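Local coordinates for protein alpha-L-arabinosidase (PDB 6D25) that probably removes alpha-L-arabinofuranosyl side groups from arabinoxylans by hydrolysis, also at internally di-substituted units, as a trimeric GH51 arabinofuranosidase, at residues E54-G59 with I371-N376; F101-H106 with N201-C206; T123-V128 with G338-Q343; T269-W274 with T327-L332. All coordinates share one frame; numbering follows the deposited sequence.

Interaction 1: E54-G59 with I371-N376; sequences EHLGTG and IAQMVN. With GOL (glycerol), chain G.
With CG anti to the backbone N (chi1 -176°) and the chain extended beyond it, Glu54 reaches across Gln373 at a slant, whose own extended chain carries its amide to meet it. Two bonds join the pair: Glu54 N donates to Gln373 OE1 (3.1 Å) from above the carbonyl plane, and Gln373 NE2 donates to the anti lone pair of Glu54 OE1 (3.0 Å). The carboxylate and amide planes lie only 16° apart. Further along, Asn376 ND2 gives a nearly straight bond, 177° at the hydrogen, to Thr58 O (3.0 Å), while Asn376 OD1 is taken by Thr384 N. Gly59 CA presses on Val375 O (3.1 Å) as a CA-H...O contact, and three waters bridge the two loops. A glycerol receives Gln373 NE2 at its O3 (2.9 Å) and donates O1 to Glu54 OE1 (2.6 Å). The loops follow the first and last strands of the parallel eight-stranded sheet, 51-52 and 366-371, at the C-terminal mouth of the (beta/alpha)8 barrel, where GH51 enzymes have their active site.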
loop_
_atom_site.group_PDB
_atom_site.type_symbol
_atom_site.label_atom_id
_atom_site.label_comp_id
_atom_site.label_asym_id
_atom_site.label_seq_id
_atom_site.Cartn_x
_atom_site.Cartn_y
_atom_site.Cartn_z
ATOM N N GLU A 54 2.879 -17.053 -19.471
ATOM C CA GLU A 54 2.792 -17.066 -18.031
ATOM C C GLU A 54 3.498 -18.305 -17.502
ATOM O O GLU A 54 3.525 -19.350 -18.166
ATOM C CB GLU A 54 1.325 -17.071 -17.581
ATOM C CG GLU A 54 1.092 -16.989 -16.076
ATOM C CD GLU A 54 -0.332 -16.651 -15.664
ATOM O OE1 GLU A 54 -1.212 -16.613 -16.565
ATOM O OE2 GLU A 54 -0.586 -16.432 -14.447
ATOM N N HIS A 55 3.964 -18.209 -16.242
ATOM C CA HIS A 55 4.402 -19.404 -15.522
ATOM C C HIS A 55 3.164 -20.190 -15.120
ATOM O O HIS A 55 2.555 -19.890 -14.084
ATOM C CB HIS A 55 5.262 -19.044 -14.319
ATOM C CG HIS A 55 6.645 -18.666 -14.694
ATOM N ND1 HIS A 55 7.711 -19.316 -14.181
ATOM C CD2 HIS A 55 7.123 -17.793 -15.607
ATOM C CE1 HIS A 55 8.818 -18.826 -14.737
ATOM N NE2 HIS A 55 8.484 -17.897 -15.618
ATOM N N LEU A 56 2.800 -21.153 -15.952
ATOM C CA LEU A 56 1.516 -21.837 -15.829
ATOM C C LEU A 56 1.654 -23.211 -16.496
ATOM O O LEU A 56 1.998 -23.269 -17.678
ATOM C CB LEU A 56 0.444 -20.983 -16.529
ATOM C CG LEU A 56 -1.015 -21.313 -16.221
ATOM C CD1 LEU A 56 -1.917 -20.184 -16.688
ATOM C CD2 LEU A 56 -1.476 -22.655 -16.783
ATOM N N GLY A 57 1.391 -24.277 -15.753
ATOM C CA GLY A 57 1.396 -25.620 -16.309
ATOM C C GLY A 57 2.736 -25.950 -16.944
ATOM O O GLY A 57 3.806 -25.779 -16.298
ATOM N N THR A 58 2.719 -26.351 -18.212
ATOM C CA THR A 58 3.921 -26.662 -18.942
ATOM C C THR A 58 4.219 -25.569 -19.978
ATOM O O THR A 58 4.952 -25.804 -20.966
ATOM C CB THR A 58 3.856 -28.069 -19.545
ATOM O OG1 THR A 58 2.715 -28.106 -20.402
ATOM C CG2 THR A 58 3.821 -29.165 -18.502
ATOM N N GLY A 59 3.692 -24.354 -19.769
ATOM C CA GLY A 59 3.916 -23.284 -20.687
ATOM C C GLY A 59 5.340 -22.789 -20.718
ATOM O O GLY A 59 5.806 -22.353 -21.779
ATOM N N ILE A 371 -2.167 -12.929 -27.409
ATOM C CA ILE A 371 -3.040 -14.089 -27.288
ATOM C C ILE A 371 -2.612 -14.915 -26.073
ATOM O O ILE A 371 -1.395 -15.074 -25.806
ATOM C CB ILE A 371 -3.043 -14.914 -28.594
ATOM C CG1 ILE A 371 -4.228 -15.868 -28.628
ATOM C CG2 ILE A 371 -1.724 -15.646 -28.792
ATOM C CD1 ILE A 371 -4.427 -16.657 -29.894
ATOM N N ALA A 372 -3.586 -15.486 -25.384
ATOM C CA ALA A 372 -3.343 -16.359 -24.248
ATOM C C ALA A 372 -3.408 -17.833 -24.668
ATOM O O ALA A 372 -4.484 -18.270 -25.096
ATOM C CB ALA A 372 -4.384 -16.097 -23.187
ATOM N N GLN A 373 -2.342 -18.622 -24.556
ATOM C CA GLN A 373 -0.968 -18.270 -24.209
ATOM C C GLN A 373 -0.067 -18.990 -25.220
ATOM O O GLN A 373 -0.587 -19.579 -26.172
ATOM C CB GLN A 373 -0.655 -18.686 -22.770
ATOM C CG GLN A 373 -1.354 -17.820 -21.724
ATOM C CD GLN A 373 -0.863 -18.019 -20.319
ATOM O OE1 GLN A 373 0.255 -18.532 -20.120
ATOM N NE2 GLN A 373 -1.679 -17.600 -19.356
ATOM N N MET A 374 1.248 -18.961 -25.052
ATOM C CA MET A 374 2.134 -19.187 -26.169
ATOM C C MET A 374 2.333 -20.692 -26.420
ATOM O O MET A 374 2.211 -21.127 -27.580
ATOM C CB MET A 374 3.486 -18.493 -25.942
ATOM C CG MET A 374 4.360 -18.441 -27.173
ATOM S SD MET A 374 5.858 -17.447 -26.905
ATOM C CE MET A 374 6.776 -18.519 -25.806
ATOM N N VAL A 375 2.695 -21.479 -25.389
ATOM C CA VAL A 375 2.960 -22.891 -25.535
ATOM C C VAL A 375 2.189 -23.672 -24.467
ATOM O O VAL A 375 2.209 -23.271 -23.309
ATOM C CB VAL A 375 4.468 -23.195 -25.429
ATOM C CG1 VAL A 375 4.776 -24.658 -25.738
ATOM C CG2 VAL A 375 5.291 -22.293 -26.322
ATOM N N ASN A 376 1.479 -24.718 -24.855
ATOM C CA ASN A 376 0.886 -25.712 -23.922
ATOM C C ASN A 376 -0.268 -25.159 -23.071
ATOM O O ASN A 376 -0.769 -25.913 -22.221
ATOM C CB ASN A 376 1.955 -26.311 -23.005
ATOM C CG ASN A 376 2.850 -27.276 -23.746
ATOM O OD1 ASN A 376 2.369 -27.913 -24.700
ATOM N ND2 ASN A 376 4.098 -27.400 -23.308
HETATM C C1 GOL G . -4.093 -14.868 -16.435
HETATM O O1 GOL G . -3.247 -15.503 -15.452
HETATM C C2 GOL G . -5.290 -15.787 -16.819
HETATM O O2 GOL G . -6.281 -14.954 -17.451
HETATM C C3 GOL G . -4.849 -16.917 -17.755
HETATM O O3 GOL G . -4.329 -16.483 -19.054
HETATM O O HOH W 1 2.396 -20.127 -20.582
HETATM O O HOH W 2 -0.027 -26.381 -19.465
HETATM O O HOH W 3 3.950 -20.443 -22.992
#

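Interaction 2: F101-H106 with N201-C206; sequences FADEYH and NELWGC
Asp103 OD1 takes two bonds from one residue, Asn201: the backbone N at 2.9 Å, on the syn side and close to the carboxylate plane, and the side-chain ND2 at 3.0 Å, from well above that plane. The site is the mouth of the (beta/alpha)8 barrel, where the loops after strands 93-96 and 196-199 meet. The other carboxylate oxygen, Asp103 OD2, lies 2.7 Å from the backbone O of Asn201. Carboxylate and amide planes are turned 38° apart. With CG anti to its carbonyl carbon (chi1 -47°), Asn201 folds its amide back beside its own N, which lets ND2 and N converge on a single oxygen; its OD1 has a weak bond to Arg95. Outward from this grip, the methyl of Ala102 rests against Asn201 ND2 (3.4 Å), and both residues touch Ala153 of strand 149-154. Glu104 OE2 forms a salt bridge to Lys227 NZ of the second subunit. A disulfide to Cys100, the residue just before Phe101, also ties the loops covalently, and its Cys206 SG lies 3.8 Å from Asp103 OD2.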
loop_
_atom_site.group_PDB
_atom_site.type_symbol
_atom_site.label_atom_id
_atom_site.label_comp_id
_atom_site.label_asym_id
_atom_site.label_seq_id
_atom_site.Cartn_x
_atom_site.Cartn_y
_atom_site.Cartn_z
ATOM N N PHE A 101 0.105 -14.941 -12.148
ATOM C CA PHE A 101 1.420 -15.243 -11.544
ATOM C C PHE A 101 2.240 -13.969 -11.297
ATOM O O PHE A 101 2.948 -13.886 -10.280
ATOM C CB PHE A 101 2.181 -16.201 -12.442
ATOM C CG PHE A 101 3.546 -16.619 -11.968
ATOM C CD1 PHE A 101 3.698 -17.777 -11.215
ATOM C CD2 PHE A 101 4.674 -15.905 -12.351
ATOM C CE1 PHE A 101 4.964 -18.169 -10.811
ATOM C CE2 PHE A 101 5.937 -16.320 -11.953
ATOM C CZ PHE A 101 6.066 -17.446 -11.164
ATOM N N ALA A 102 2.119 -12.959 -12.159
ATOM C CA ALA A 102 2.984 -11.783 -12.067
ATOM C C ALA A 102 2.670 -10.946 -10.825
ATOM O O ALA A 102 3.571 -10.249 -10.327
ATOM C CB ALA A 102 2.890 -10.930 -13.313
ATOM N N ASP A 103 1.412 -11.001 -10.364
ATOM C CA ASP A 103 0.987 -10.199 -9.223
ATOM C C ASP A 103 1.475 -10.806 -7.896
ATOM O O ASP A 103 1.273 -10.194 -6.835
ATOM C CB ASP A 103 -0.542 -10.033 -9.262
ATOM C CG ASP A 103 -1.098 -9.487 -10.609
ATOM O OD1 ASP A 103 -0.504 -8.436 -11.092
ATOM O OD2 ASP A 103 -2.135 -10.141 -11.186
ATOM N N GLU A 104 2.080 -11.979 -7.903
ATOM C CA GLU A 104 2.667 -12.577 -6.728
ATOM C C GLU A 104 4.165 -12.889 -6.944
ATOM O O GLU A 104 4.788 -13.465 -6.079
ATOM C CB GLU A 104 2.002 -13.915 -6.397
ATOM C CG GLU A 104 0.594 -13.812 -5.882
ATOM C CD GLU A 104 0.002 -15.143 -5.414
ATOM O OE1 GLU A 104 0.454 -16.248 -5.856
ATOM O OE2 GLU A 104 -0.920 -15.084 -4.612
ATOM N N TYR A 105 4.736 -12.521 -8.064
ATOM C CA TYR A 105 6.137 -12.863 -8.370
ATOM C C TYR A 105 7.102 -11.854 -7.739
ATOM O O TYR A 105 6.835 -10.662 -7.766
ATOM C CB TYR A 105 6.331 -12.849 -9.878
ATOM C CG TYR A 105 7.697 -13.241 -10.383
ATOM C CD1 TYR A 105 8.200 -14.515 -10.164
ATOM C CD2 TYR A 105 8.461 -12.372 -11.148
ATOM C CE1 TYR A 105 9.434 -14.898 -10.658
ATOM C CE2 TYR A 105 9.677 -12.759 -11.678
ATOM C CZ TYR A 105 10.160 -14.025 -11.446
ATOM O OH TYR A 105 11.369 -14.401 -11.969
ATOM N N HIS A 106 8.208 -12.368 -7.207
ATOM C CA HIS A 106 9.284 -11.559 -6.647
ATOM C C HIS A 106 10.514 -11.800 -7.516
ATOM O O HIS A 106 11.099 -12.915 -7.445
ATOM C CB HIS A 106 9.465 -11.881 -5.163
ATOM C CG HIS A 106 8.201 -11.597 -4.427
ATOM N ND1 HIS A 106 7.813 -10.301 -4.160
ATOM C CD2 HIS A 106 7.171 -12.377 -4.047
ATOM C CE1 HIS A 106 6.597 -10.286 -3.659
ATOM N NE2 HIS A 106 6.180 -11.547 -3.542
ATOM N N ASN A 201 -1.474 -6.522 -13.100
ATOM C CA ASN A 201 -2.207 -7.438 -14.008
ATOM C C ASN A 201 -3.548 -7.818 -13.333
ATOM O O ASN A 201 -3.608 -8.173 -12.204
ATOM C CB ASN A 201 -1.344 -8.656 -14.321
ATOM C CG ASN A 201 0.089 -8.297 -14.702
ATOM O OD1 ASN A 201 0.357 -7.987 -15.891
ATOM N ND2 ASN A 201 0.989 -8.145 -13.696
ATOM N N GLU A 202 -4.660 -7.640 -13.982
ATOM C CA GLU A 202 -5.956 -8.139 -13.451
ATOM C C GLU A 202 -6.158 -7.624 -11.999
ATOM O O GLU A 202 -6.503 -8.380 -11.086
ATOM C CB GLU A 202 -6.050 -9.679 -13.565
ATOM C CG GLU A 202 -6.090 -10.255 -15.011
ATOM C CD GLU A 202 -6.915 -11.545 -15.274
ATOM O OE1 GLU A 202 -7.371 -12.194 -14.279
ATOM O OE2 GLU A 202 -7.149 -11.921 -16.518
ATOM N N LEU A 203 -6.011 -6.316 -11.773
ATOM C CA LEU A 203 -6.088 -5.773 -10.401
ATOM C C LEU A 203 -7.517 -5.881 -9.855
ATOM O O LEU A 203 -7.685 -5.849 -8.643
ATOM C CB LEU A 203 -5.593 -4.321 -10.396
ATOM C CG LEU A 203 -4.098 -4.129 -10.694
ATOM C CD1 LEU A 203 -3.642 -2.730 -10.378
ATOM C CD2 LEU A 203 -3.235 -5.097 -9.935
ATOM N N TRP A 204 -8.518 -5.994 -10.725
ATOM C CA TRP A 204 -9.921 -6.191 -10.323
ATOM C C TRP A 204 -10.126 -7.611 -9.782
ATOM O O TRP A 204 -11.159 -7.863 -9.191
ATOM C CB TRP A 204 -10.929 -5.904 -11.456
ATOM C CG TRP A 204 -10.394 -6.210 -12.811
ATOM C CD1 TRP A 204 -9.849 -5.321 -13.692
ATOM C CD2 TRP A 204 -10.268 -7.510 -13.414
ATOM N NE1 TRP A 204 -9.359 -5.990 -14.779
ATOM C CE2 TRP A 204 -9.610 -7.331 -14.636
ATOM C CE3 TRP A 204 -10.683 -8.797 -13.049
ATOM C CZ2 TRP A 204 -9.336 -8.395 -15.492
ATOM C CZ3 TRP A 204 -10.379 -9.858 -13.866
ATOM C CH2 TRP A 204 -9.720 -9.653 -15.073
ATOM N N GLY A 205 -9.175 -8.511 -9.985
ATOM C CA GLY A 205 -9.326 -9.933 -9.623
ATOM C C GLY A 205 -8.101 -10.447 -8.876
ATOM O O GLY A 205 -7.825 -10.004 -7.765
ATOM N N CYS A 206 -7.326 -11.319 -9.524
ATOM C CA CYS A 206 -6.215 -12.028 -8.862
ATOM C C CYS A 206 -5.095 -11.061 -8.422
ATOM O O CYS A 206 -4.303 -11.404 -7.552
ATOM C CB CYS A 206 -5.704 -13.187 -9.735
ATOM S SG CYS A 206 -5.033 -12.611 -11.328
#

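Interaction 3: T123-V128 with G338-Q343; sequences THWGGV and GFLQQQ
The Phe339 ring meets its partners with its edge: the backbone O of Trp125 lies in the ring plane, 3.8 Å from CE1, and Val128 CG1 comes to the same rim, 4.1 Å from CZ. Val128 and Phe339 approach from opposite directions. CG of Phe339 is anti to the carbonyl carbon (chi1 -71°), and although its CB starts away from the 123-128 loop, the ring swings back to it. The indole of Trp125 has His124 CB over one face, offset toward the rim. Obliquely to this indole stand Gly338 O, 3.4 Å from Trp125 CB, and Leu340 CD1, 3.8 Å from Trp125 CZ3. No hydrogen bond crosses the contact, and Gly338 O, buried by it, has no polar partner in the model. The backbones run close where Gly338 passes Trp125, with CA atoms 4.4 Å apart. The polar edge of the indole is used across a different boundary, where NE1 bonds to Glu54. Thus largely apolar packing near the surface joins the loop between the short strands 120-122 and 128-130 to the loop that leads from strand 319-325 to helix 346-361, and Trp125 also touches Leu56 in the loop after strand 51-52.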
loop_
_atom_site.group_PDB
_atom_site.type_symbol
_atom_site.label_atom_id
_atom_site.label_comp_id
_atom_site.label_asym_id
_atom_site.label_seq_id
_atom_site.Cartn_x
_atom_site.Cartn_y
_atom_site.Cartn_z
ATOM N N THR A 123 0.488 -20.679 -6.841
ATOM C CA THR A 123 -0.766 -20.804 -6.090
ATOM C C THR A 123 -1.972 -20.870 -7.038
ATOM O O THR A 123 -2.903 -21.638 -6.778
ATOM C CB THR A 123 -0.958 -19.636 -5.110
ATOM O OG1 THR A 123 -1.038 -18.431 -5.880
ATOM C CG2 THR A 123 0.154 -19.485 -4.094
ATOM N N HIS A 124 -1.997 -20.074 -8.114
ATOM C CA HIS A 124 -3.209 -20.052 -8.955
ATOM C C HIS A 124 -3.326 -21.342 -9.799
ATOM O O HIS A 124 -4.413 -21.775 -10.128
ATOM C CB HIS A 124 -3.186 -18.866 -9.903
ATOM C CG HIS A 124 -3.126 -17.540 -9.247
ATOM N ND1 HIS A 124 -1.929 -16.819 -9.121
ATOM C CD2 HIS A 124 -4.126 -16.779 -8.734
ATOM C CE1 HIS A 124 -2.177 -15.704 -8.448
ATOM N NE2 HIS A 124 -3.541 -15.641 -8.208
ATOM N N TRP A 125 -2.214 -21.939 -10.191
ATOM C CA TRP A 125 -2.192 -22.874 -11.292
ATOM C C TRP A 125 -1.723 -24.248 -10.795
ATOM O O TRP A 125 -0.623 -24.697 -11.122
ATOM C CB TRP A 125 -1.330 -22.297 -12.434
ATOM C CG TRP A 125 -1.773 -20.925 -12.850
ATOM C CD1 TRP A 125 -1.027 -19.773 -12.850
ATOM C CD2 TRP A 125 -3.083 -20.549 -13.332
ATOM N NE1 TRP A 125 -1.767 -18.718 -13.310
ATOM C CE2 TRP A 125 -3.035 -19.154 -13.604
ATOM C CE3 TRP A 125 -4.287 -21.230 -13.544
ATOM C CZ2 TRP A 125 -4.146 -18.450 -14.076
ATOM C CZ3 TRP A 125 -5.389 -20.532 -14.001
ATOM C CH2 TRP A 125 -5.316 -19.163 -14.261
ATOM N N GLY A 126 -2.534 -24.850 -9.936
ATOM C CA GLY A 126 -2.345 -26.197 -9.452
ATOM C C GLY A 126 -1.689 -26.285 -8.074
ATOM O O GLY A 126 -1.607 -27.367 -7.505
ATOM N N GLY A 127 -1.207 -25.180 -7.533
ATOM C CA GLY A 127 -0.488 -25.212 -6.263
ATOM C C GLY A 127 0.809 -26.023 -6.348
ATOM O O GLY A 127 1.266 -26.566 -5.346
ATOM N N VAL A 128 1.400 -26.119 -7.530
ATOM C CA VAL A 128 2.625 -26.906 -7.747
ATOM C C VAL A 128 3.866 -26.029 -7.477
ATOM O O VAL A 128 3.826 -24.805 -7.468
ATOM C CB VAL A 128 2.654 -27.476 -9.179
ATOM C CG1 VAL A 128 1.498 -28.455 -9.419
ATOM C CG2 VAL A 128 2.683 -26.370 -10.238
ATOM N N GLY A 338 -5.599 -27.085 -13.317
ATOM C CA GLY A 338 -4.863 -25.855 -13.093
ATOM C C GLY A 338 -3.809 -25.590 -14.171
ATOM O O GLY A 338 -3.185 -24.518 -14.130
ATOM N N PHE A 339 -3.618 -26.470 -15.167
ATOM C CA PHE A 339 -2.586 -26.281 -16.224
ATOM C C PHE A 339 -3.173 -25.767 -17.546
ATOM O O PHE A 339 -2.429 -25.521 -18.491
ATOM C CB PHE A 339 -1.856 -27.599 -16.478
ATOM C CG PHE A 339 -0.925 -28.063 -15.387
ATOM C CD1 PHE A 339 -0.816 -27.374 -14.188
ATOM C CD2 PHE A 339 -0.152 -29.197 -15.568
ATOM C CE1 PHE A 339 0.089 -27.790 -13.213
ATOM C CE2 PHE A 339 0.722 -29.634 -14.578
ATOM C CZ PHE A 339 0.868 -28.903 -13.414
ATOM N N LEU A 340 -4.499 -25.627 -17.591
ATOM C CA LEU A 340 -5.230 -25.044 -18.721
ATOM C C LEU A 340 -4.815 -25.676 -20.061
ATOM O O LEU A 340 -4.618 -24.957 -21.029
ATOM C CB LEU A 340 -5.010 -23.542 -18.739
ATOM C CG LEU A 340 -5.420 -22.784 -17.484
ATOM C CD1 LEU A 340 -5.344 -21.287 -17.742
ATOM C CD2 LEU A 340 -6.805 -23.183 -16.956
ATOM N N GLN A 341 -4.768 -27.002 -20.132
ATOM C CA GLN A 341 -4.393 -27.677 -21.353
ATOM C C GLN A 341 -5.655 -28.004 -22.140
ATOM O O GLN A 341 -6.553 -28.663 -21.640
ATOM C CB GLN A 341 -3.578 -28.936 -21.054
ATOM C CG GLN A 341 -2.309 -28.604 -20.290
ATOM C CD GLN A 341 -1.452 -29.797 -19.943
ATOM O OE1 GLN A 341 -1.913 -30.956 -19.975
ATOM N NE2 GLN A 341 -0.199 -29.494 -19.589
ATOM N N GLN A 342 -5.717 -27.493 -23.368
ATOM C CA GLN A 342 -6.857 -27.708 -24.237
ATOM C C GLN A 342 -6.312 -27.939 -25.657
ATOM O O GLN A 342 -5.206 -27.489 -25.978
ATOM C CB GLN A 342 -7.820 -26.521 -24.167
ATOM C CG GLN A 342 -7.203 -25.195 -24.599
ATOM C CD GLN A 342 -8.042 -23.959 -24.312
ATOM O OE1 GLN A 342 -8.676 -23.872 -23.257
ATOM N NE2 GLN A 342 -8.029 -22.997 -25.219
ATOM N N GLN A 343 -7.098 -28.602 -26.492
ATOM C CA GLN A 343 -6.735 -28.755 -27.884
ATOM C C GLN A 343 -7.118 -27.473 -28.637
ATOM O O GLN A 343 -7.688 -26.483 -28.095
ATOM C CB GLN A 343 -7.351 -30.032 -28.504
ATOM C CG GLN A 343 -6.372 -31.196 -28.639
ATOM C CD GLN A 343 -5.279 -30.943 -29.657
ATOM O OE1 GLN A 343 -5.286 -29.912 -30.326
ATOM N NE2 GLN A 343 -4.321 -31.864 -29.781
#

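Interaction 4: T269-W274 with T327-L332; sequences TIPGGW and TWYAPL
At the ends of the neighbouring parallel strands 262-269 and 319-325 of the barrel sheet, a last beta bridge gives way to side-chain packing between the loops that follow. Thr269 and Thr327 form the bridge, and Trp328 N donates to Thr269 O (3.0 Å, 156° at the hydrogen). The same oxygen meets Thr327 CA at 3.3 Å in a CA-H...O contact. On one face of the sheet the methyls of the two threonines touch, while the hydroxyl of Thr269 bonds to Thr295 and that of Thr327 to Asp348. Beyond the bridge Ile270 lies beside Trp328, both pointing the same way, with CG1 4.0 Å from Trp328 CB. The type II turn from Ile270 to Gly273 brings Trp274 back, and its CG, anti to the backbone N (chi1 -170°), sets the indole edge-on against one face of Trp328: six-membered ring centroids 5.1 Å apart, planes at 85°. Pro271 CG sits at the edge of the Tyr329 ring, 3.9 Å from CE1. A water donates to Pro271 O and Trp328 O. One direct backbone bond thus joins the segments, whereas exposed Trp274 meets 327-332 through T-shaped packing rather than a polar bond.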
loop_
_atom_site.group_PDB
_atom_site.type_symbol
_atom_site.label_atom_id
_atom_site.label_comp_id
_atom_site.label_asym_id
_atom_site.label_seq_id
_atom_site.Cartn_x
_atom_site.Cartn_y
_atom_site.Cartn_z
ATOM N N THR A 269 -12.815 -15.717 -25.135
ATOM C CA THR A 269 -13.913 -16.321 -25.832
ATOM C C THR A 269 -14.244 -17.636 -25.115
ATOM O O THR A 269 -13.465 -18.604 -25.201
ATOM C CB THR A 269 -13.542 -16.524 -27.308
ATOM O OG1 THR A 269 -13.279 -15.248 -27.911
ATOM C CG2 THR A 269 -14.611 -17.249 -28.084
ATOM N N ILE A 270 -15.368 -17.655 -24.397
ATOM C CA ILE A 270 -15.658 -18.780 -23.526
ATOM C C ILE A 270 -17.049 -19.306 -23.884
ATOM O O ILE A 270 -18.049 -18.893 -23.290
ATOM C CB ILE A 270 -15.560 -18.398 -22.032
ATOM C CG1 ILE A 270 -14.275 -17.641 -21.720
ATOM C CG2 ILE A 270 -15.735 -19.625 -21.157
ATOM C CD1 ILE A 270 -14.084 -17.321 -20.246
ATOM N N PRO A 271 -17.118 -20.237 -24.825
ATOM C CA PRO A 271 -18.418 -20.815 -25.121
ATOM C C PRO A 271 -19.032 -21.473 -23.875
ATOM O O PRO A 271 -18.327 -22.149 -23.109
ATOM C CB PRO A 271 -18.188 -21.874 -26.215
ATOM C CG PRO A 271 -16.710 -22.044 -26.315
ATOM C CD PRO A 271 -16.061 -20.873 -25.615
ATOM N N GLY A 272 -20.322 -21.192 -23.660
ATOM C CA GLY A 272 -21.061 -21.668 -22.499
ATOM C C GLY A 272 -20.868 -20.789 -21.268
ATOM O O GLY A 272 -21.491 -21.038 -20.243
ATOM N N GLY A 273 -20.001 -19.764 -21.332
ATOM C CA GLY A 273 -19.788 -18.885 -20.191
ATOM C C GLY A 273 -18.888 -19.492 -19.120
ATOM O O GLY A 273 -18.533 -20.646 -19.142
ATOM N N TRP A 274 -18.566 -18.666 -18.145
ATOM C CA TRP A 274 -17.737 -19.025 -17.008
ATOM C C TRP A 274 -18.546 -19.900 -16.055
ATOM O O TRP A 274 -19.682 -19.606 -15.865
ATOM C CB TRP A 274 -17.247 -17.747 -16.291
ATOM C CG TRP A 274 -16.212 -18.086 -15.271
ATOM C CD1 TRP A 274 -16.410 -18.422 -13.968
ATOM C CD2 TRP A 274 -14.810 -18.264 -15.535
ATOM N NE1 TRP A 274 -15.221 -18.737 -13.385
ATOM C CE2 TRP A 274 -14.220 -18.675 -14.324
ATOM C CE3 TRP A 274 -14.012 -18.114 -16.666
ATOM C CZ2 TRP A 274 -12.845 -18.888 -14.205
ATOM C CZ3 TRP A 274 -12.661 -18.347 -16.554
ATOM C CH2 TRP A 274 -12.088 -18.725 -15.338
ATOM N N THR A 327 -9.509 -18.348 -26.854
ATOM C CA THR A 327 -10.500 -19.272 -26.376
ATOM C C THR A 327 -10.074 -19.879 -25.041
ATOM O O THR A 327 -8.920 -20.125 -24.791
ATOM C CB THR A 327 -10.765 -20.374 -27.409
ATOM O OG1 THR A 327 -9.535 -21.017 -27.769
ATOM C CG2 THR A 327 -11.430 -19.812 -28.637
ATOM N N TRP A 328 -11.081 -20.173 -24.231
ATOM C CA TRP A 328 -10.903 -20.892 -22.973
ATOM C C TRP A 328 -11.966 -21.992 -22.892
ATOM O O TRP A 328 -13.152 -21.694 -22.814
ATOM C CB TRP A 328 -10.995 -19.916 -21.796
ATOM C CG TRP A 328 -10.438 -20.421 -20.500
ATOM C CD1 TRP A 328 -10.415 -21.708 -20.036
ATOM C CD2 TRP A 328 -9.862 -19.611 -19.458
ATOM N NE1 TRP A 328 -9.841 -21.757 -18.800
ATOM C CE2 TRP A 328 -9.496 -20.484 -18.407
ATOM C CE3 TRP A 328 -9.627 -18.247 -19.311
ATOM C CZ2 TRP A 328 -8.913 -20.033 -17.226
ATOM C CZ3 TRP A 328 -9.016 -17.797 -18.155
ATOM C CH2 TRP A 328 -8.660 -18.685 -17.131
ATOM N N TYR A 329 -11.492 -23.243 -22.920
ATOM C CA TYR A 329 -12.324 -24.441 -22.920
ATOM C C TYR A 329 -12.186 -25.212 -21.593
ATOM O O TYR A 329 -11.380 -24.870 -20.768
ATOM C CB TYR A 329 -11.897 -25.356 -24.080
ATOM C CG TYR A 329 -12.003 -24.737 -25.457
ATOM C CD1 TYR A 329 -13.225 -24.261 -25.931
ATOM C CD2 TYR A 329 -10.913 -24.678 -26.306
ATOM C CE1 TYR A 329 -13.337 -23.705 -27.200
ATOM C CE2 TYR A 329 -11.016 -24.154 -27.587
ATOM C CZ TYR A 329 -12.231 -23.653 -28.035
ATOM O OH TYR A 329 -12.360 -23.138 -29.304
ATOM N N ALA A 330 -12.952 -26.287 -21.445
ATOM C CA ALA A 330 -12.689 -27.276 -20.405
ATOM C C ALA A 330 -11.262 -27.803 -20.587
ATOM O O ALA A 330 -10.781 -27.959 -21.718
ATOM C CB ALA A 330 -13.681 -28.426 -20.458
ATOM N N PRO A 331 -10.617 -28.146 -19.491
ATOM C CA PRO A 331 -9.324 -28.840 -19.592
ATOM C C PRO A 331 -9.496 -30.223 -20.242
ATOM O O PRO A 331 -10.547 -30.849 -20.086
ATOM C CB PRO A 331 -8.868 -28.971 -18.136
ATOM C CG PRO A 331 -10.174 -29.049 -17.359
ATOM C CD PRO A 331 -11.138 -28.148 -18.101
ATOM N N LEU A 332 -8.486 -30.689 -20.975
ATOM C CA LEU A 332 -8.571 -32.004 -21.552
ATOM C C LEU A 332 -8.708 -33.056 -20.445
ATOM O O LEU A 332 -8.124 -32.926 -19.366
ATOM C CB LEU A 332 -7.317 -32.283 -22.389
ATOM C CG LEU A 332 -7.257 -31.546 -23.723
ATOM C CD1 LEU A 332 -5.833 -31.520 -24.263
ATOM C CD2 LEU A 332 -8.214 -32.145 -24.722
HETATM O O HOH W 4 -15.688 -23.023 -22.516
#

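Interactions 1 and 2 are buried and mainly polar, whereas interaction 3 lies at the surface and is essentially apolar; interaction 4 is partly buried and mixes the two. Glu54 OE2, which also accepts from Phe101 N, links interaction 1 to interaction 2 as well as to 3, and Interactions 3 and 4 share the long loop after strand 319-325: Gln342 OE1 accepts from Tyr329 N and Gln341 O from Leu332 N. Glu104 bonds to Thr123 between interactions 2 and 3, which both also reach the second subunit; interactions 1 and 4 touch no other chain. Interactions 1, 2 and 4 join loops that follow barrel strands; interaction 3 joins one such loop to that between strands 120-122 and 128-130.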